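Local coordinates for protein branched-chain-amino-acid aminotransferase (Pseudomonas aeruginosa, PDB 6NST) that probably catalyses the pyridoxal 5'-phosphate-dependent transfer of amino groups from leucine, isoleucine and valine to 2-oxoglutarate, at residues A[205-210]-A[233-238]; A[9-14]-A[120-125]. The protein carries 1 engineered substitution. All blocks are in the same frame, centred on the assembly; numbering follows the deposited sequence.

Interaction 1 (A[205-210]-A[233-238])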
loop_
_atom_site.group_PDB
_atom_site.type_symbol
_atom_site.label_atom_id
_atom_site.label_comp_id
_atom_site.label_asym_id
_atom_site.label_seq_id
_atom_site.Cartn_x
_atom_site.Cartn_y
_atom_site.Cartn_z
ATOM N N ASP A 205 -22.450 -22.780 -2.708
ATOM C CA ASP A 205 -22.785 -23.905 -3.582
ATOM C C ASP A 205 -22.087 -25.189 -3.137
ATOM O O ASP A 205 -21.554 -25.946 -3.951
ATOM C CB ASP A 205 -22.464 -23.583 -5.044
ATOM C CG ASP A 205 -23.202 -22.355 -5.540
ATOM O OD1 ASP A 205 -24.354 -22.141 -5.108
ATOM O OD2 ASP A 205 -22.630 -21.599 -6.354
ATOM N N GLY A 206 -22.091 -25.437 -1.828
ATOM C CA GLY A 206 -21.548 -26.658 -1.273
ATOM C C GLY A 206 -20.041 -26.720 -1.181
ATOM O O GLY A 206 -19.504 -27.774 -0.817
ATOM N N VAL A 207 -19.339 -25.636 -1.497
ATOM C CA VAL A 207 -17.883 -25.586 -1.433
ATOM C C VAL A 207 -17.483 -24.652 -0.302
ATOM O O VAL A 207 -18.074 -23.579 -0.130
ATOM C CB VAL A 207 -17.275 -25.132 -2.776
ATOM C CG1 VAL A 207 -15.755 -25.125 -2.701
ATOM C CG2 VAL A 207 -17.754 -26.032 -3.903
ATOM N N ILE A 208 -16.488 -25.063 0.475
ATOM C CA ILE A 208 -15.998 -24.268 1.594
ATOM C C ILE A 208 -14.879 -23.361 1.102
ATOM O O ILE A 208 -13.948 -23.815 0.427
ATOM C CB ILE A 208 -15.513 -25.171 2.738
ATOM C CG1 ILE A 208 -16.617 -26.141 3.156
ATOM C CG2 ILE A 208 -15.061 -24.329 3.922
ATOM C CD1 ILE A 208 -16.162 -27.196 4.137
ATOM N N TYR A 209 -14.973 -22.078 1.430
ATOM C CA TYR A 209 -13.920 -21.115 1.152
ATOM C C TYR A 209 -13.445 -20.506 2.462
ATOM O O TYR A 209 -14.238 -20.297 3.385
ATOM C CB TYR A 209 -14.401 -20.012 0.201
ATOM C CG TYR A 209 -14.864 -20.523 -1.144
ATOM C CD1 TYR A 209 -16.186 -20.896 -1.349
ATOM C CD2 TYR A 209 -13.978 -20.634 -2.209
ATOM C CE1 TYR A 209 -16.616 -21.365 -2.576
ATOM C CE2 TYR A 209 -14.398 -21.102 -3.443
ATOM C CZ TYR A 209 -15.718 -21.465 -3.619
ATOM O OH TYR A 209 -16.146 -21.932 -4.841
ATOM N N THR A 210 -12.148 -20.233 2.545
ATOM C CA THR A 210 -11.564 -19.618 3.725
ATOM C C THR A 210 -10.322 -18.859 3.288
ATOM O O THR A 210 -9.667 -19.256 2.317
ATOM C CB THR A 210 -11.215 -20.664 4.798
ATOM O OG1 THR A 210 -10.755 -20.009 5.986
ATOM C CG2 THR A 210 -10.137 -21.624 4.303
ATOM N N GLY A 233 -15.807 -35.417 2.853
ATOM C CA GLY A 233 -15.937 -35.261 1.419
ATOM C C GLY A 233 -16.265 -33.863 0.949
ATOM O O GLY A 233 -16.766 -33.697 -0.166
ATOM N N PHE A 234 -16.001 -32.849 1.767
ATOM C CA PHE A 234 -16.246 -31.467 1.380
ATOM C C PHE A 234 -15.066 -30.926 0.589
ATOM O O PHE A 234 -13.907 -31.205 0.909
ATOM C CB PHE A 234 -16.492 -30.596 2.613
ATOM C CG PHE A 234 -17.871 -30.733 3.184
ATOM C CD1 PHE A 234 -18.971 -30.842 2.352
ATOM C CD2 PHE A 234 -18.069 -30.755 4.554
ATOM C CE1 PHE A 234 -20.244 -30.969 2.873
ATOM C CE2 PHE A 234 -19.339 -30.883 5.082
ATOM C CZ PHE A 234 -20.428 -30.990 4.239
ATOM N N LYS A 235 -15.370 -30.158 -0.453
ATOM C CA LYS A 235 -14.340 -29.442 -1.189
ATOM C C LYS A 235 -14.044 -28.125 -0.484
ATOM O O LYS A 235 -14.964 -27.377 -0.136
ATOM C CB LYS A 235 -14.780 -29.192 -2.630
ATOM C CG LYS A 235 -13.749 -28.449 -3.464
ATOM C CD LYS A 235 -14.258 -28.174 -4.869
ATOM C CE LYS A 235 -13.227 -27.410 -5.684
ATOM N NZ LYS A 235 -13.717 -27.102 -7.054
ATOM N N LEU A 236 -12.762 -27.844 -0.266
ATOM C CA LEU A 236 -12.340 -26.653 0.459
ATOM C C LEU A 236 -11.301 -25.908 -0.364
ATOM O O LEU A 236 -10.350 -26.514 -0.866
ATOM C CB LEU A 236 -11.779 -27.022 1.837
ATOM C CG LEU A 236 -11.705 -25.896 2.872
ATOM C CD1 LEU A 236 -12.040 -26.429 4.256
ATOM C CD2 LEU A 236 -10.330 -25.242 2.866
ATOM N N VAL A 237 -11.486 -24.596 -0.498
ATOM C CA VAL A 237 -10.625 -23.747 -1.311
ATOM C C VAL A 237 -10.080 -22.626 -0.436
ATOM O O VAL A 237 -10.844 -21.939 0.252
ATOM C CB VAL A 237 -11.381 -23.168 -2.521
ATOM C CG1 VAL A 237 -10.469 -22.270 -3.345
ATOM C CG2 VAL A 237 -11.958 -24.288 -3.374
ATOM N N GLU A 238 -8.763 -22.448 -0.462
ATOM C CA GLU A 238 -8.102 -21.324 0.189
ATOM C C GLU A 238 -7.787 -20.273 -0.868
ATOM O O GLU A 238 -7.080 -20.560 -1.840
ATOM C CB GLU A 238 -6.823 -21.770 0.896
ATOM C CG GLU A 238 -7.052 -22.701 2.071
ATOM C CD GLU A 238 -5.757 -23.237 2.645
ATOM O OE1 GLU A 238 -4.888 -23.667 1.858
ATOM O OE2 GLU A 238 -5.604 -23.222 3.884
#

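Interaction 2 (A[9-14]-A[120-125])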
loop_
_atom_site.group_PDB
_atom_site.type_symbol
_atom_site.label_atom_id
_atom_site.label_comp_id
_atom_site.label_asym_id
_atom_site.label_seq_id
_atom_site.Cartn_x
_atom_site.Cartn_y
_atom_site.Cartn_z
ATOM N N VAL A 9 -5.073 -23.742 42.082
ATOM C CA VAL A 9 -3.632 -23.623 41.921
ATOM C C VAL A 9 -3.317 -23.198 40.494
ATOM O O VAL A 9 -4.099 -23.407 39.564
ATOM C CB VAL A 9 -2.895 -24.937 42.262
ATOM C CG1 VAL A 9 -3.036 -25.255 43.743
ATOM C CG2 VAL A 9 -3.426 -26.081 41.412
ATOM N N ILE A 10 -2.147 -22.588 40.335
ATOM C CA ILE A 10 -1.620 -22.205 39.033
ATOM C C ILE A 10 -0.186 -22.702 38.947
ATOM O O ILE A 10 0.606 -22.488 39.872
ATOM C CB ILE A 10 -1.677 -20.680 38.811
ATOM C CG1 ILE A 10 -3.124 -20.193 38.789
ATOM C CG2 ILE A 10 -0.964 -20.299 37.521
ATOM C CD1 ILE A 10 -3.259 -18.687 38.744
ATOM N N TRP A 11 0.142 -23.378 37.850
ATOM C CA TRP A 11 1.521 -23.771 37.593
ATOM C C TRP A 11 2.343 -22.522 37.301
ATOM O O TRP A 11 2.023 -21.763 36.381
ATOM C CB TRP A 11 1.580 -24.750 36.426
ATOM C CG TRP A 11 2.913 -25.401 36.224
ATOM C CD1 TRP A 11 3.332 -26.589 36.751
ATOM C CD2 TRP A 11 3.994 -24.915 35.422
ATOM N NE1 TRP A 11 4.610 -26.869 36.330
ATOM C CE2 TRP A 11 5.041 -25.854 35.515
ATOM C CE3 TRP A 11 4.183 -23.773 34.637
ATOM C CZ2 TRP A 11 6.253 -25.691 34.845
ATOM C CZ3 TRP A 11 5.389 -23.610 33.980
ATOM C CH2 TRP A 11 6.407 -24.562 34.088
ATOM N N TYR A 12 3.391 -22.303 38.089
ATOM C CA TYR A 12 4.166 -21.063 38.030
ATOM C C TYR A 12 5.642 -21.431 38.146
ATOM O O TYR A 12 6.141 -21.678 39.249
ATOM C CB TYR A 12 3.735 -20.108 39.137
ATOM C CG TYR A 12 4.167 -18.665 38.968
ATOM C CD1 TYR A 12 5.169 -18.307 38.076
ATOM C CD2 TYR A 12 3.570 -17.660 39.717
ATOM C CE1 TYR A 12 5.557 -16.988 37.932
ATOM C CE2 TYR A 12 3.952 -16.343 39.580
ATOM C CZ TYR A 12 4.944 -16.010 38.687
ATOM O OH TYR A 12 5.321 -14.693 38.554
ATOM N N ASP A 13 6.328 -21.472 37.003
ATOM C CA ASP A 13 7.778 -21.654 36.935
ATOM C C ASP A 13 8.223 -22.943 37.632
ATOM O O ASP A 13 9.073 -22.940 38.526
ATOM C CB ASP A 13 8.506 -20.435 37.514
ATOM C CG ASP A 13 8.354 -19.197 36.651
ATOM O OD1 ASP A 13 7.749 -19.297 35.563
ATOM O OD2 ASP A 13 8.840 -18.123 37.059
ATOM N N GLY A 14 7.644 -24.058 37.190
ATOM C CA GLY A 14 8.049 -25.368 37.654
ATOM C C GLY A 14 7.292 -25.899 38.852
ATOM O O GLY A 14 7.415 -27.090 39.164
ATOM N N VAL A 120 6.987 -18.613 33.086
ATOM C CA VAL A 120 5.908 -19.355 32.443
ATOM C C VAL A 120 4.822 -19.622 33.477
ATOM O O VAL A 120 5.119 -20.071 34.589
ATOM C CB VAL A 120 6.407 -20.682 31.837
ATOM C CG1 VAL A 120 5.259 -21.435 31.187
ATOM C CG2 VAL A 120 7.522 -20.429 30.834
ATOM N N ILE A 121 3.568 -19.353 33.113
ATOM C CA ILE A 121 2.426 -19.661 33.967
ATOM C C ILE A 121 1.376 -20.395 33.149
ATOM O O ILE A 121 1.194 -20.137 31.955
ATOM C CB ILE A 121 1.810 -18.398 34.616
ATOM C CG1 ILE A 121 1.444 -17.357 33.548
ATOM C CG2 ILE A 121 2.751 -17.824 35.649
ATOM C CD1 ILE A 121 -0.045 -17.305 33.230
ATOM N N ILE A 122 0.695 -21.337 33.799
ATOM C CA ILE A 122 -0.374 -22.086 33.149
ATOM C C ILE A 122 -1.576 -22.128 34.082
ATOM O O ILE A 122 -1.599 -22.898 35.050
ATOM C CB ILE A 122 0.064 -23.510 32.760
ATOM C CG1 ILE A 122 1.323 -23.456 31.890
ATOM C CG2 ILE A 122 -1.058 -24.225 32.018
ATOM C CD1 ILE A 122 1.867 -24.804 31.509
ATOM N N ALA A 123 -2.586 -21.314 33.786
ATOM C CA ALA A 123 -3.796 -21.224 34.588
ATOM C C ALA A 123 -4.956 -21.883 33.853
ATOM O O ALA A 123 -5.070 -21.770 32.628
ATOM C CB ALA A 123 -4.138 -19.765 34.900
ATOM N N ALA A 124 -5.815 -22.566 34.609
ATOM C CA ALA A 124 -6.966 -23.259 34.049
ATOM C C ALA A 124 -8.186 -22.979 34.910
ATOM O O ALA A 124 -8.121 -23.091 36.137
ATOM C CB ALA A 124 -6.713 -24.769 33.954
ATOM N N TRP A 125 -9.292 -22.614 34.265
ATOM C CA TRP A 125 -10.539 -22.336 34.959
ATOM C C TRP A 125 -11.691 -22.948 34.177
ATOM O O TRP A 125 -11.592 -23.187 32.971
ATOM C CB TRP A 125 -10.757 -20.829 35.149
ATOM C CG TRP A 125 -10.686 -20.042 33.876
ATOM C CD1 TRP A 125 -11.710 -19.779 33.017
ATOM C CD2 TRP A 125 -9.524 -19.411 33.320
ATOM N NE1 TRP A 125 -11.261 -19.025 31.959
ATOM C CE2 TRP A 125 -9.922 -18.785 32.122
ATOM C CE3 TRP A 125 -8.188 -19.313 33.721
ATOM C CZ2 TRP A 125 -9.032 -18.072 31.321
ATOM C CZ3 TRP A 125 -7.305 -18.605 32.922
ATOM C CH2 TRP A 125 -7.732 -17.996 31.735
#

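Interaction 1 (A[205-210]-A[233-238])
Ile208 and Leu236 sit side by side in a beta-alpha-beta unit, where strands 207-210 and 235-238 run in parallel, 23° between their directions, and helix 220-231 links them. The backbones alternate as parallel strands do: Ile208 N gives its hydrogen to Lys235 O (2.8 Å), Val237 N to Ile208 O (2.7 Å), and Thr210 N to Val237 O (3.1 Å). Ile208 is thus held through both its N-H and its carbonyl.

On the face of Ile208, Leu236 and Thr210, which helix 220-231 covers, the branches of Ile208 diverge: CG2 meets Leu236 CD1 at 3.7 Å, while the extended ethyl arm (chi2 172°) carries CD1 to Phe234 CB, also at 3.7 Å. Small Ala229 lies under Ile208 and Leu236, whose branched bulk fills the layer between strand and helix. Thr210 lays CG2 against Leu236 CD2 and sends OG1 to Ile200 O, while Glu238 OE2 makes a salt bridge with Arg222.

On the opposite face Val207 CG1 meets Val237 CG2 (3.9 Å). With CG turned away from its carbonyl carbon (chi1 -60°), the Tyr209 ring lies alongside Val237, CD2 being 3.6 Å from Val237 CB. Exposed, fully extended Lys235 lays CG and CD along Val207 CG1 (4.0 Å from CG), its length taking the amine beyond the valine. A largely apolar face turned to the connecting helix is the usual build of a beta-alpha-beta crossover.

Interaction 2 (A[9-14]-A[120-125])
Trp11 and Ile122 form a hydrogen-bonded pair between strands 9-12 and 118-126 of the antiparallel sheet of the N-terminal part, whose Trp11 and Ile122 face is covered by helix 77-89. On that face packing is close: the indole edge brings CZ3 to 3.5 Å from Val120 CG1, with Trp11 CG anti to its own N (chi1 -170°) and the ring reaching along the neighbouring strand. A broad indole suits this place, touching Ala83 and meeting Tyr75 edge-to-face. On the other face, Ile121 sets its CG2 methyl over the Tyr12 ring, 3.7 Å from the centroid, in a CH-pi contact; Tyr12 is partly exposed, yet its OH bonds to Thr23 O.

The pairing is looser toward the start of strand 9-12. Ile122 N bonds well to Trp11 O (2.9 Å), but the return bond from Trp11 N to Ile122 O is weak at 3.3 Å. Beyond it Ile10 contributes packing, with CG1 on Ala123 CB (4.0 Å) and CG2 against Ile122 O, beside His25 and Leu27 of the second subunit.

At the firm end Asp13 N bonds to Val120 O, and the Asp13 carboxylate, its OD2 bonded to His119 ND1, accepts the almost straight bond (172°) from Val120 N to OD1, 2.7 Å long.

The two contacts lie on opposite sides of the chain's centre, their own centres 39 Å apart and their nearest atoms about 25 Å apart, and they share no strand or helix. Interaction 1 is a surface contact of parallel neighbours close in sequence, untouched by other chains of the assembly; charged Lys235 and Glu238 lie on its exposed side. Interaction 2 is buried and joins antiparallel strands far apart in sequence, its Ile10, Ile121 and Ala123 packed against the second subunit, while Trp11 and Ile122 lie under helix 77-89. Its one carboxylate, on Asp13, bonds to the partner strand's backbone, whereas in interaction 1 the hydrogen bonds between the strands are all main-chain.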